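Local coordinates for protein cysteine desulfurase (Thermococcus onnurineus, PDB 5B89) that probably catalyses the pyridoxal-phosphate-dependent removal of sulfur from L-cysteine, releasing L-alanine and passing the sulfur to a carrier, at residues 64-69 / 289-294; 161-166 / 189-194; 226-231 / 248-253; 237-242 / 394-399; 321-326 / 404-409. All blocks are in the same frame, centred on the assembly; numbering follows the deposited sequence.

How the contacts relate
From the N terminus, residues 64-69 open contact 1, which closes a long loop at 289-294 on the start of helix 291-307. Contact 2 (161-166 with 189-194) and contact 3 (226-231 with 248-253) both open and close within that span, one after the other; they tie together parts of the seven-stranded sheet region, the second as a beta hairpin. Contact 4 starts at 237-242, inside the hairpin of contact 3, and ends at 394-399, thereby crossing contacts 1 and 3 and joining the cofactor-side loop to the C-terminal region. Contact 5 pairs helices 309-329 and 400-415, crosses contact 4, and touches it where Phe394 meets Thr323.

Contact 1. Residues 64-69 / 289-294; sequences RANVHR and PNIGGA
Val67 and Ile291 meet tip to tip, and this apolar pair is the centre of the contact: Val67 CG1 lies 3.8 Å from Ile291 CD1. The other methyl, CG2, lies 4.1 Å from Pro289 CD, so the two branches of one valine divide between the helix and the proline that precedes it. The fork is set by chi1 of -66°, which leaves CG1 anti to the carbonyl carbon and CG2 between the two backbone branches. Ile291 CD1 also lies 3.8 Å from Ala65 O, and the isoleucine side chain crosses that of Asn66 at about a right angle.

Two side-chain hydrogen bonds stay within their own segments. Val67 N donates to Asn66 OD1 (2.8 Å), lying in the carbonyl plane on a lone pair, which fixes how the amide is turned. Across on 289-294, Asn290 OD1 caps the new helix by accepting from Gly293 N at 2.9 Å, the donor lying well above the carbonyl plane.

With its amide so held, Asn66 directs ND2 to Thr288 OG1 and to Ala44 O of the second subunit, and it touches a bound alanine. The chemistry thus implies an apolar seam backing a polar edge of an active site at the dimer interface, consistent with Thr288 being a pyridoxal 5'-phosphate binding residue.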
# COMPACT_ATOMS: atom_id res chain seq x y z
N ARG B 64 -13.51 6.20 11.96
CA ARG B 64 -13.34 5.82 10.60
C ARG B 64 -13.77 6.86 9.60
O ARG B 64 -14.93 7.21 9.53
CB ARG B 64 -14.08 4.48 10.39
CG ARG B 64 -13.88 3.86 9.02
CD ARG B 64 -12.49 3.33 8.71
NE ARG B 64 -12.64 2.55 7.51
CZ ARG B 64 -12.42 2.95 6.28
NH1 ARG B 64 -12.81 2.18 5.30
NH2 ARG B 64 -11.82 4.07 6.02
N ALA B 65 -12.82 7.32 8.80
CA ALA B 65 -13.09 8.28 7.78
C ALA B 65 -11.87 8.47 6.93
O ALA B 65 -10.88 8.02 7.29
CB ALA B 65 -13.47 9.62 8.42
N ASN B 66 -12.05 9.16 5.83
CA ASN B 66 -11.00 9.52 4.93
C ASN B 66 -10.36 10.83 5.47
O ASN B 66 -10.92 11.47 6.29
CB ASN B 66 -11.45 9.63 3.47
CG ASN B 66 -10.36 9.21 2.51
OD1 ASN B 66 -9.20 9.46 2.75
ND2 ASN B 66 -10.73 8.62 1.43
N VAL B 67 -9.18 11.16 4.99
CA VAL B 67 -8.48 12.31 5.48
C VAL B 67 -8.67 13.52 4.62
O VAL B 67 -9.73 13.77 4.16
CB VAL B 67 -7.01 11.97 5.73
CG1 VAL B 67 -6.92 10.97 6.83
CG2 VAL B 67 -6.34 11.36 4.51
N HIS B 68 -7.64 14.30 4.45
CA HIS B 68 -7.73 15.49 3.60
C HIS B 68 -8.70 16.56 4.08
O HIS B 68 -9.33 17.20 3.28
CB HIS B 68 -8.00 15.14 2.15
CG HIS B 68 -6.82 14.49 1.48
ND1 HIS B 68 -5.69 15.18 1.10
CD2 HIS B 68 -6.59 13.19 1.17
CE1 HIS B 68 -4.83 14.34 0.56
NE2 HIS B 68 -5.35 13.12 0.61
N ARG B 69 -8.75 16.72 5.39
CA ARG B 69 -9.53 17.72 6.06
C ARG B 69 -10.96 17.94 5.58
O ARG B 69 -11.37 19.06 5.35
CB ARG B 69 -8.77 19.06 6.08
CG ARG B 69 -7.59 19.07 7.04
CD ARG B 69 -7.94 18.84 8.52
NE ARG B 69 -6.75 18.94 9.38
CZ ARG B 69 -6.67 18.53 10.64
NH1 ARG B 69 -7.73 17.97 11.21
NH2 ARG B 69 -5.51 18.64 11.30
N PRO B 289 -4.50 7.30 1.38
CA PRO B 289 -3.46 6.55 2.04
C PRO B 289 -3.86 5.39 2.82
O PRO B 289 -5.07 5.27 3.12
CB PRO B 289 -2.72 7.58 2.88
CG PRO B 289 -3.53 8.80 2.76
CD PRO B 289 -4.76 8.60 1.98
N ASN B 290 -2.92 4.54 3.28
CA ASN B 290 -3.25 3.56 4.23
C ASN B 290 -3.33 4.18 5.61
O ASN B 290 -2.38 4.10 6.43
CB ASN B 290 -2.25 2.44 4.25
CG ASN B 290 -2.64 1.33 5.08
OD1 ASN B 290 -3.66 1.35 5.76
ND2 ASN B 290 -1.82 0.22 5.11
N ILE B 291 -4.48 4.83 5.87
CA ILE B 291 -4.66 5.59 7.10
C ILE B 291 -4.51 4.69 8.31
O ILE B 291 -3.79 4.97 9.30
CB ILE B 291 -6.03 6.27 7.09
CG1 ILE B 291 -6.10 7.17 5.90
CG2 ILE B 291 -6.29 7.00 8.41
CD1 ILE B 291 -7.53 7.48 5.50
N GLY B 292 -5.15 3.52 8.34
CA GLY B 292 -5.05 2.60 9.42
C GLY B 292 -3.65 2.12 9.66
O GLY B 292 -3.25 1.93 10.78
N GLY B 293 -2.99 1.87 8.52
CA GLY B 293 -1.62 1.37 8.66
C GLY B 293 -0.64 2.43 9.16
O GLY B 293 0.23 2.09 9.94
N ALA B 294 -0.78 3.66 8.75
CA ALA B 294 0.07 4.76 9.31
C ALA B 294 -0.18 4.91 10.77
O ALA B 294 0.75 5.06 11.60
CB ALA B 294 -0.23 6.04 8.60

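Contact 2. Residues 161-166 / 189-194; sequences GNLDLS and VIHEVE
Leu163 lies over one face of the His191 imidazole, the two side chains crossing at about a right angle, with CD1 3.5 Å from His191 CD2. The pairing joins the lead-ins of two helices, 165-172 and 193-203, the second belonging to the beta-alpha-beta crossover between parallel strands 177-181 and 206-210 of the large sheet.

The ring edge is used as well: His191 NE2 makes a weak hydrogen bond to Gly161 O, 3.4 Å long and bent to 132°, with the oxygen near the ring plane. The other ring nitrogen, ND1, bonds Gln181 O, and chi1 of -66°, with CG anti to the carbonyl carbon, swings the imidazole into this position. Replacement of His191 by alanine would probably leave Gly161 O without this weak donor and open a gap beneath Leu163 CD1.

Beside them, Gly161 sits against Val189, whose CG2 is 3.5 Å from Gly161 O; a side chain on the glycine would collide with Val189 CG1. Further along, the Leu165 side chain passes obliquely by the bent Glu192 chain, its CD1 4.1 Å from Glu192 CD. The carboxylate itself is paired with Lys342, while a water donates both to Glu192 OE2 and, at 2.8 Å, to Leu163 O.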
# COMPACT_ATOMS: atom_id res chain seq x y z
N GLY B 161 30.40 -10.32 4.39
CA GLY B 161 29.66 -9.10 4.16
C GLY B 161 30.43 -7.82 4.47
O GLY B 161 29.87 -6.81 4.36
N ASN B 162 31.69 -7.89 4.84
CA ASN B 162 32.42 -6.70 5.16
C ASN B 162 32.90 -6.00 3.89
O ASN B 162 33.61 -6.55 3.13
CB ASN B 162 33.63 -6.97 6.03
CG ASN B 162 33.35 -7.84 7.24
OD1 ASN B 162 33.85 -8.93 7.34
ND2 ASN B 162 32.65 -7.32 8.14
N LEU B 163 32.46 -4.78 3.71
CA LEU B 163 32.84 -4.03 2.57
C LEU B 163 34.27 -3.49 2.71
O LEU B 163 34.71 -3.16 3.73
CB LEU B 163 31.91 -2.82 2.39
CG LEU B 163 30.46 -3.09 2.06
CD1 LEU B 163 29.64 -1.82 2.32
CD2 LEU B 163 30.26 -3.60 0.66
N ASP B 164 34.95 -3.35 1.58
CA ASP B 164 36.28 -2.75 1.52
C ASP B 164 36.06 -1.24 1.33
O ASP B 164 35.71 -0.84 0.27
CB ASP B 164 36.97 -3.33 0.30
CG ASP B 164 38.37 -2.75 0.04
OD1 ASP B 164 38.70 -1.75 0.60
OD2 ASP B 164 39.08 -3.36 -0.74
N LEU B 165 36.22 -0.46 2.38
CA LEU B 165 35.94 0.94 2.35
C LEU B 165 36.87 1.74 1.45
O LEU B 165 36.52 2.76 1.01
CB LEU B 165 35.84 1.50 3.74
CG LEU B 165 34.60 1.02 4.50
CD1 LEU B 165 34.55 1.70 5.84
CD2 LEU B 165 33.29 1.20 3.77
N SER B 166 38.05 1.20 1.21
CA SER B 166 38.99 1.81 0.30
C SER B 166 38.44 1.67 -1.10
O SER B 166 38.44 2.60 -1.82
CB SER B 166 40.36 1.15 0.43
OG SER B 166 40.91 1.57 1.63
N VAL B 189 25.10 -8.59 8.30
CA VAL B 189 26.10 -7.54 8.39
C VAL B 189 25.50 -6.13 8.57
O VAL B 189 24.52 -5.83 7.82
CB VAL B 189 27.10 -7.52 7.18
CG1 VAL B 189 26.44 -7.54 5.84
CG2 VAL B 189 28.14 -6.45 7.37
N ILE B 190 26.05 -5.39 9.49
CA ILE B 190 25.75 -3.95 9.64
C ILE B 190 26.79 -3.20 8.89
O ILE B 190 27.91 -3.13 9.37
CB ILE B 190 25.66 -3.50 11.11
CG1 ILE B 190 24.70 -4.46 11.97
CG2 ILE B 190 25.16 -2.03 11.20
CD1 ILE B 190 24.77 -4.19 13.40
N HIS B 191 26.46 -2.57 7.79
CA HIS B 191 27.45 -1.77 7.08
C HIS B 191 27.73 -0.43 7.73
O HIS B 191 26.98 0.05 8.50
CB HIS B 191 26.98 -1.56 5.66
CG HIS B 191 26.92 -2.82 4.86
ND1 HIS B 191 25.80 -3.23 4.19
CD2 HIS B 191 27.84 -3.77 4.66
CE1 HIS B 191 26.05 -4.37 3.58
NE2 HIS B 191 27.28 -4.71 3.85
N GLU B 192 28.90 0.12 7.39
CA GLU B 192 29.33 1.41 7.90
C GLU B 192 28.65 2.50 7.13
O GLU B 192 29.25 3.23 6.43
CB GLU B 192 30.85 1.52 7.80
CG GLU B 192 31.55 0.32 8.44
CD GLU B 192 31.77 -0.90 7.49
OE1 GLU B 192 31.12 -1.09 6.45
OE2 GLU B 192 32.63 -1.70 7.86
N VAL B 193 27.35 2.56 7.30
CA VAL B 193 26.56 3.51 6.55
C VAL B 193 26.92 4.99 6.76
O VAL B 193 26.88 5.75 5.84
CB VAL B 193 25.05 3.26 6.72
CG1 VAL B 193 24.26 4.28 5.95
CG2 VAL B 193 24.68 1.91 6.19
N GLU B 194 27.28 5.35 7.96
CA GLU B 194 27.65 6.72 8.18
C GLU B 194 28.87 7.08 7.36
O GLU B 194 28.92 8.09 6.77
CB GLU B 194 27.90 6.96 9.65
CG GLU B 194 26.69 6.71 10.53
CD GLU B 194 27.08 6.78 11.98
OE1 GLU B 194 26.76 5.84 12.70
OE2 GLU B 194 27.76 7.76 12.34
O HOH W 1 33.89 -3.36 6.41

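Contact 3. Residues 226-231 / 248-253; sequences HADFLA and YIREEF
Leu230 and Tyr248 are an antiparallel hydrogen-bonded pair, and the neighbouring Phe229 and Ile249 a non-hydrogen-bonded one, as expected in the hairpin of strands 229-233 and 245-249. Tyr248 N donates to Leu230 O at 2.8 Å, and Leu230 N returns a bond to Tyr248 O at 3.1 Å. Beyond the paired strands, Arg250 N continues the ladder to Asp228 O, 2.9 Å away and almost straight at 174°.

The ionic part lies at the hairpin's open end. Arg250 turns its guanidinium edge to Asp228 and puts NE and NH2, each 2.8 Å away, on the single oxygen OD1; the bend at chi3 (75°) folds the group back to reach it. Glu252 pairs with the same arginine from its own segment, giving a three-residue network, while Asp228 OD2 accepts from Phe207 N.

Aromatic packing fills the side carrying Phe229 and Ile249. The Phe229 and Phe253 rings meet obliquely, centroids 5.2 Å apart and planes at 54°, and Phe229 CE2 touches Ile249 CG2 at 3.8 Å.

The two arginine N-H groups on OD1 and the Phe207 N-H on OD2 probably offset the cost of burying the Asp228 carboxylate, which also links the hairpin end to strand 206-210.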
# COMPACT_ATOMS: atom_id res chain seq x y z
N HIS B 226 23.65 10.68 6.72
CA HIS B 226 23.79 11.50 5.52
C HIS B 226 22.93 11.10 4.37
O HIS B 226 23.20 11.21 3.21
CB HIS B 226 25.25 11.61 5.01
CG HIS B 226 26.24 11.94 6.09
ND1 HIS B 226 27.05 11.03 6.75
CD2 HIS B 226 26.42 13.13 6.69
CE1 HIS B 226 27.75 11.69 7.68
NE2 HIS B 226 27.39 12.96 7.65
N ALA B 227 21.73 10.60 4.73
CA ALA B 227 20.78 10.13 3.73
C ALA B 227 20.07 11.27 2.94
O ALA B 227 19.65 12.22 3.51
CB ALA B 227 19.69 9.24 4.43
N ASP B 228 19.99 11.04 1.65
CA ASP B 228 19.14 11.83 0.78
C ASP B 228 17.74 11.16 0.59
O ASP B 228 16.73 11.85 0.50
CB ASP B 228 19.78 12.05 -0.56
CG ASP B 228 21.10 12.91 -0.42
OD1 ASP B 228 21.07 13.91 0.29
OD2 ASP B 228 22.06 12.42 -1.04
N PHE B 229 17.75 9.83 0.52
CA PHE B 229 16.50 9.03 0.47
C PHE B 229 16.74 7.91 1.40
O PHE B 229 17.84 7.34 1.49
CB PHE B 229 16.23 8.54 -0.92
CG PHE B 229 15.99 9.65 -1.90
CD1 PHE B 229 17.03 10.26 -2.51
CD2 PHE B 229 14.70 10.02 -2.26
CE1 PHE B 229 16.78 11.29 -3.42
CE2 PHE B 229 14.45 11.07 -3.13
CZ PHE B 229 15.48 11.67 -3.72
N LEU B 230 15.64 7.49 2.06
CA LEU B 230 15.71 6.35 3.01
C LEU B 230 14.40 5.62 3.02
O LEU B 230 13.38 6.30 3.00
CB LEU B 230 16.15 6.76 4.36
CG LEU B 230 16.35 5.65 5.40
CD1 LEU B 230 17.44 5.99 6.34
CD2 LEU B 230 15.08 5.42 6.16
N ALA B 231 14.45 4.30 2.99
CA ALA B 231 13.18 3.49 2.91
C ALA B 231 13.18 2.50 4.07
O ALA B 231 14.22 1.97 4.46
CB ALA B 231 13.19 2.71 1.61
N TYR B 248 11.64 8.45 2.95
CA TYR B 248 12.16 9.77 3.26
C TYR B 248 12.81 10.36 2.08
O TYR B 248 13.60 9.72 1.40
CB TYR B 248 13.22 9.63 4.37
CG TYR B 248 14.18 10.81 4.58
CD1 TYR B 248 13.75 11.95 5.23
CD2 TYR B 248 15.41 10.76 4.06
CE1 TYR B 248 14.61 12.96 5.46
CE2 TYR B 248 16.27 11.79 4.25
CZ TYR B 248 15.84 12.89 4.93
OH TYR B 248 16.69 14.03 5.19
N ILE B 249 12.40 11.61 1.81
CA ILE B 249 12.95 12.46 0.73
C ILE B 249 13.46 13.71 1.32
O ILE B 249 12.71 14.55 1.84
CB ILE B 249 11.89 12.80 -0.30
CG1 ILE B 249 11.21 11.55 -0.90
CG2 ILE B 249 12.45 13.72 -1.37
CD1 ILE B 249 10.01 11.84 -1.75
N ARG B 250 14.80 13.88 1.34
CA ARG B 250 15.32 15.15 1.89
C ARG B 250 14.89 16.36 1.02
O ARG B 250 14.80 16.30 -0.17
CB ARG B 250 16.86 14.99 1.86
CG ARG B 250 17.60 16.14 2.54
CD ARG B 250 18.99 15.86 3.03
NE ARG B 250 19.75 15.85 1.88
CZ ARG B 250 20.47 16.90 1.42
NH1 ARG B 250 20.37 18.13 1.98
NH2 ARG B 250 21.27 16.72 0.34
N GLU B 251 14.57 17.41 1.79
CA GLU B 251 13.93 18.56 1.18
C GLU B 251 14.66 19.20 0.02
O GLU B 251 14.06 19.75 -0.90
CB GLU B 251 13.59 19.61 2.26
CG GLU B 251 14.72 20.26 2.93
CD GLU B 251 14.31 21.29 4.01
OE1 GLU B 251 13.15 21.71 4.02
OE2 GLU B 251 15.18 21.60 4.82
N GLU B 252 16.00 19.09 0.04
CA GLU B 252 16.70 19.54 -1.08
C GLU B 252 16.37 18.92 -2.41
O GLU B 252 16.65 19.48 -3.50
CB GLU B 252 18.18 19.53 -0.80
CG GLU B 252 18.98 18.46 -1.42
CD GLU B 252 20.47 18.87 -1.55
OE1 GLU B 252 21.10 18.68 -2.64
OE2 GLU B 252 21.01 19.39 -0.54
N PHE B 253 15.71 17.72 -2.46
CA PHE B 253 15.24 17.11 -3.64
C PHE B 253 13.82 17.33 -4.02
O PHE B 253 13.39 16.81 -5.05
CB PHE B 253 15.50 15.55 -3.51
CG PHE B 253 16.96 15.26 -3.44
CD1 PHE B 253 17.72 15.07 -4.60
CD2 PHE B 253 17.58 15.29 -2.21
CE1 PHE B 253 19.11 14.87 -4.48
CE2 PHE B 253 18.94 15.11 -2.14
CZ PHE B 253 19.67 14.91 -3.26

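Contact 4. Residues 237-242 / 394-399; sequences GPMGPT and FHVYNS
Met239 plants its terminal methyl squarely on the face of the His395 imidazole: CE is 3.6 Å from the ring centroid and only 14° off the ring normal, a CH-pi contact. The two side chains arrive from opposite directions. Their meeting depends on the thioether, whose chi3 of -149° carries CE over the ring while SD stays farther back, above the same face.

The same methyl touches two more residues. Val396 CG1 lies 3.7 Å from Met239 CE, and Tyr397 CE2 is 3.9 Å from it, with SD at the edge of the tyrosine ring in a Met-aromatic contact. His395 CB in turn sits over one face of the Tyr397 ring, 3.5 Å above its plane.

The three partners come from a type I beta turn, His395 to Asn398, closed by Asn398 N to His395 O and reinforced by His395 N donating to Asn398 OD1 at 2.9 Å. The turn joins strand 389-393 to helix 400-415, whereas Met239 belongs to the loop that follows Lys236 of the cofactor pocket in this fold type I enzyme. With alanine instead of His395, Met239 CE would probably lose the ring it rests on, and Gly216 O its weak bond from NE2. Tyr397 is fixed at its far end, where OH bonds Asn42 OD1 and Leu47 N.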
# COMPACT_ATOMS: atom_id res chain seq x y z
N GLY B 237 11.04 -4.38 11.89
CA GLY B 237 11.40 -4.04 13.20
C GLY B 237 10.51 -3.09 13.96
O GLY B 237 10.42 -3.13 15.19
N PRO B 238 9.83 -2.13 13.28
CA PRO B 238 8.99 -1.17 14.00
C PRO B 238 7.73 -1.79 14.68
O PRO B 238 7.00 -1.02 15.32
CB PRO B 238 8.53 -0.15 12.92
CG PRO B 238 9.66 -0.18 11.95
CD PRO B 238 10.09 -1.63 11.91
N MET B 239 7.44 -3.07 14.43
CA MET B 239 6.34 -3.80 15.11
C MET B 239 4.99 -3.18 14.61
O MET B 239 4.01 -3.20 15.39
CB MET B 239 6.43 -3.77 16.67
CG MET B 239 7.59 -4.68 17.03
SD MET B 239 7.56 -4.88 18.86
CE MET B 239 9.23 -5.09 19.32
N GLY B 240 4.92 -2.69 13.41
CA GLY B 240 3.72 -2.18 12.79
C GLY B 240 3.06 -3.22 11.95
O GLY B 240 3.43 -4.35 11.79
N PRO B 241 1.95 -2.75 11.35
CA PRO B 241 1.15 -3.60 10.46
C PRO B 241 1.74 -3.82 9.10
O PRO B 241 2.75 -3.12 8.75
CB PRO B 241 -0.21 -2.90 10.31
CG PRO B 241 0.22 -1.46 10.39
CD PRO B 241 1.38 -1.39 11.44
N THR B 242 1.20 -4.72 8.28
CA THR B 242 1.60 -4.84 6.89
C THR B 242 0.97 -3.70 6.11
O THR B 242 0.10 -2.97 6.56
CB THR B 242 1.19 -6.21 6.34
OG1 THR B 242 -0.26 -6.33 6.42
CG2 THR B 242 1.81 -7.32 7.10
N PHE B 394 15.93 -12.36 15.11
CA PHE B 394 15.37 -11.95 16.37
C PHE B 394 14.81 -10.55 16.54
O PHE B 394 15.05 -9.70 15.76
CB PHE B 394 16.52 -12.05 17.40
CG PHE B 394 17.28 -13.36 17.39
CD1 PHE B 394 16.67 -14.54 17.70
CD2 PHE B 394 18.64 -13.36 17.14
CE1 PHE B 394 17.40 -15.72 17.71
CE2 PHE B 394 19.36 -14.53 17.13
CZ PHE B 394 18.73 -15.71 17.42
N HIS B 395 14.08 -10.40 17.64
CA HIS B 395 13.60 -9.14 18.12
C HIS B 395 13.73 -9.16 19.66
O HIS B 395 14.07 -10.12 20.22
CB HIS B 395 12.20 -8.70 17.63
CG HIS B 395 12.08 -7.22 17.48
ND1 HIS B 395 11.34 -6.59 16.50
CD2 HIS B 395 12.66 -6.24 18.20
CE1 HIS B 395 11.51 -5.28 16.62
NE2 HIS B 395 12.32 -5.06 17.62
N VAL B 396 13.42 -8.03 20.26
CA VAL B 396 13.53 -7.81 21.69
C VAL B 396 12.72 -8.74 22.56
O VAL B 396 13.05 -8.94 23.68
CB VAL B 396 13.30 -6.31 22.04
CG1 VAL B 396 11.85 -5.92 21.87
CG2 VAL B 396 13.80 -5.98 23.45
N TYR B 397 11.68 -9.30 22.00
CA TYR B 397 10.81 -10.24 22.69
C TYR B 397 11.32 -11.68 22.71
O TYR B 397 10.81 -12.46 23.38
CB TYR B 397 9.35 -10.19 22.17
CG TYR B 397 9.20 -10.16 20.67
CD1 TYR B 397 9.41 -11.26 19.91
CD2 TYR B 397 8.84 -9.01 20.05
CE1 TYR B 397 9.26 -11.21 18.56
CE2 TYR B 397 8.71 -8.94 18.70
CZ TYR B 397 8.92 -10.03 17.98
OH TYR B 397 8.79 -9.88 16.63
N ASN B 398 12.31 -11.99 21.92
CA ASN B 398 12.98 -13.26 21.94
C ASN B 398 13.92 -13.35 23.15
O ASN B 398 14.36 -12.41 23.68
CB ASN B 398 13.70 -13.60 20.65
CG ASN B 398 12.81 -13.73 19.48
OD1 ASN B 398 13.02 -13.00 18.47
ND2 ASN B 398 11.81 -14.64 19.53
N SER B 399 13.98 -14.58 23.69
CA SER B 399 14.69 -14.84 24.97
C SER B 399 15.84 -15.84 24.81
O SER B 399 15.91 -16.69 23.94
CB SER B 399 13.66 -15.47 25.98
OG SER B 399 13.36 -16.78 25.64

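Contact 5. Residues 321-326 / 404-409; sequences KRTTEG and ETFLGV
Leu407 wedges between Gly326 and Arg322 of the facing helix, and there the packing is tight. Its CD2 lies 3.8 Å from Gly326 CA, at the point of closest backbone approach, where the CA atoms of Gly326 and Leu407 are 6.4 Å apart. A beta carbon on Gly326 would run into Leu407 CD1, so the bare backbone is what lets the leucine in. Deeper in, Thr323 CG2 lies 4.0 Å from CE2 of Phe406, whose side chain also touches Leu363 of helix 356-365.

Toward solvent the contact becomes polar and rests on one ion pair. Arg322 presents its NE and NH2 edge to the exposed Glu404: NE to OE2 is 2.8 Å and almost linear at 178°, and NH2 to OE1 is 3.0 Å, using the syn lone pair. The carboxylate is twisted 41° from the guanidinium plane. Bends at chi2 in both chains bring the two groups together, and Leu407 CD1 sits 3.7 Å from Arg322 CZ, over the centre of the guanidinium face, joining the two zones.

With segment axes 10.2 Å apart and crossing at -16°, this is near-parallel packing of helices 309-329 and 400-415, typical of the alpha/beta C-terminal domain of fold type I pyridoxal-phosphate enzymes.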
# COMPACT_ATOMS: atom_id res chain seq x y z
N LYS B 321 25.01 -13.71 20.21
CA LYS B 321 26.22 -14.20 20.86
C LYS B 321 26.02 -15.65 21.32
O LYS B 321 26.84 -16.48 21.02
CB LYS B 321 26.61 -13.29 22.02
CG LYS B 321 27.99 -13.58 22.60
CD LYS B 321 28.32 -12.67 23.74
CE LYS B 321 29.76 -12.98 24.16
NZ LYS B 321 29.93 -14.22 24.93
N ARG B 322 24.91 -15.94 21.99
CA ARG B 322 24.69 -17.33 22.41
C ARG B 322 24.40 -18.27 21.25
O ARG B 322 24.87 -19.34 21.24
CB ARG B 322 23.65 -17.41 23.51
CG ARG B 322 23.36 -18.83 23.97
CD ARG B 322 24.60 -19.46 24.60
NE ARG B 322 24.24 -20.79 25.03
CZ ARG B 322 24.88 -21.88 24.72
NH1 ARG B 322 25.97 -21.83 24.04
NH2 ARG B 322 24.42 -23.05 25.11
N THR B 323 23.62 -17.83 20.26
CA THR B 323 23.36 -18.64 19.13
C THR B 323 24.60 -19.07 18.39
O THR B 323 24.78 -20.22 18.08
CB THR B 323 22.32 -17.98 18.10
OG1 THR B 323 21.12 -17.71 18.87
CG2 THR B 323 22.04 -18.83 17.00
N THR B 324 25.41 -18.09 18.02
CA THR B 324 26.63 -18.39 17.25
C THR B 324 27.66 -19.27 18.01
O THR B 324 28.16 -20.16 17.41
CB THR B 324 27.28 -17.03 16.77
OG1 THR B 324 27.56 -16.20 17.86
CG2 THR B 324 26.37 -16.35 15.70
N GLU B 325 27.81 -18.95 19.27
CA GLU B 325 28.68 -19.78 20.17
C GLU B 325 28.15 -21.20 20.19
O GLU B 325 28.90 -22.20 20.07
CB GLU B 325 28.76 -19.19 21.51
CG GLU B 325 29.69 -17.99 21.53
CD GLU B 325 29.56 -17.12 22.79
OE1 GLU B 325 28.84 -17.45 23.80
OE2 GLU B 325 30.24 -16.03 22.92
N GLY B 326 26.82 -21.33 20.34
CA GLY B 326 26.25 -22.68 20.37
C GLY B 326 26.37 -23.43 19.05
O GLY B 326 26.58 -24.67 18.99
N GLU B 404 18.28 -21.41 23.88
CA GLU B 404 18.71 -22.69 24.44
C GLU B 404 17.83 -23.86 23.94
O GLU B 404 18.30 -24.89 23.66
CB GLU B 404 18.79 -22.64 25.95
CG GLU B 404 19.76 -21.63 26.55
CD GLU B 404 21.21 -21.96 26.36
OE1 GLU B 404 21.53 -22.99 25.88
OE2 GLU B 404 21.98 -21.11 26.72
N THR B 405 16.52 -23.63 23.82
CA THR B 405 15.65 -24.63 23.28
C THR B 405 16.06 -24.96 21.83
O THR B 405 16.17 -26.04 21.47
CB THR B 405 14.19 -24.19 23.36
OG1 THR B 405 13.89 -23.97 24.71
CG2 THR B 405 13.23 -25.20 22.76
N PHE B 406 16.30 -23.92 21.04
CA PHE B 406 16.72 -24.03 19.68
C PHE B 406 18.03 -24.82 19.60
O PHE B 406 18.14 -25.66 18.81
CB PHE B 406 16.88 -22.61 19.05
CG PHE B 406 17.72 -22.54 17.83
CD1 PHE B 406 17.19 -22.77 16.63
CD2 PHE B 406 19.04 -22.20 17.90
CE1 PHE B 406 17.95 -22.72 15.49
CE2 PHE B 406 19.81 -22.15 16.76
CZ PHE B 406 19.25 -22.42 15.56
N LEU B 407 18.99 -24.46 20.43
CA LEU B 407 20.30 -25.15 20.40
C LEU B 407 20.17 -26.67 20.77
O LEU B 407 20.82 -27.49 20.18
CB LEU B 407 21.29 -24.47 21.30
CG LEU B 407 21.82 -23.07 20.79
CD1 LEU B 407 22.69 -22.48 21.82
CD2 LEU B 407 22.55 -23.23 19.48
N GLY B 408 19.25 -26.93 21.65
CA GLY B 408 18.93 -28.31 22.00
C GLY B 408 18.32 -29.09 20.89
O GLY B 408 18.69 -30.24 20.60
N VAL B 409 17.41 -28.43 20.10
CA VAL B 409 16.91 -29.07 18.94
C VAL B 409 17.91 -29.26 17.80
O VAL B 409 17.99 -30.28 17.17
CB VAL B 409 15.61 -28.34 18.39
CG1 VAL B 409 15.10 -28.92 17.08
CG2 VAL B 409 14.59 -28.26 19.44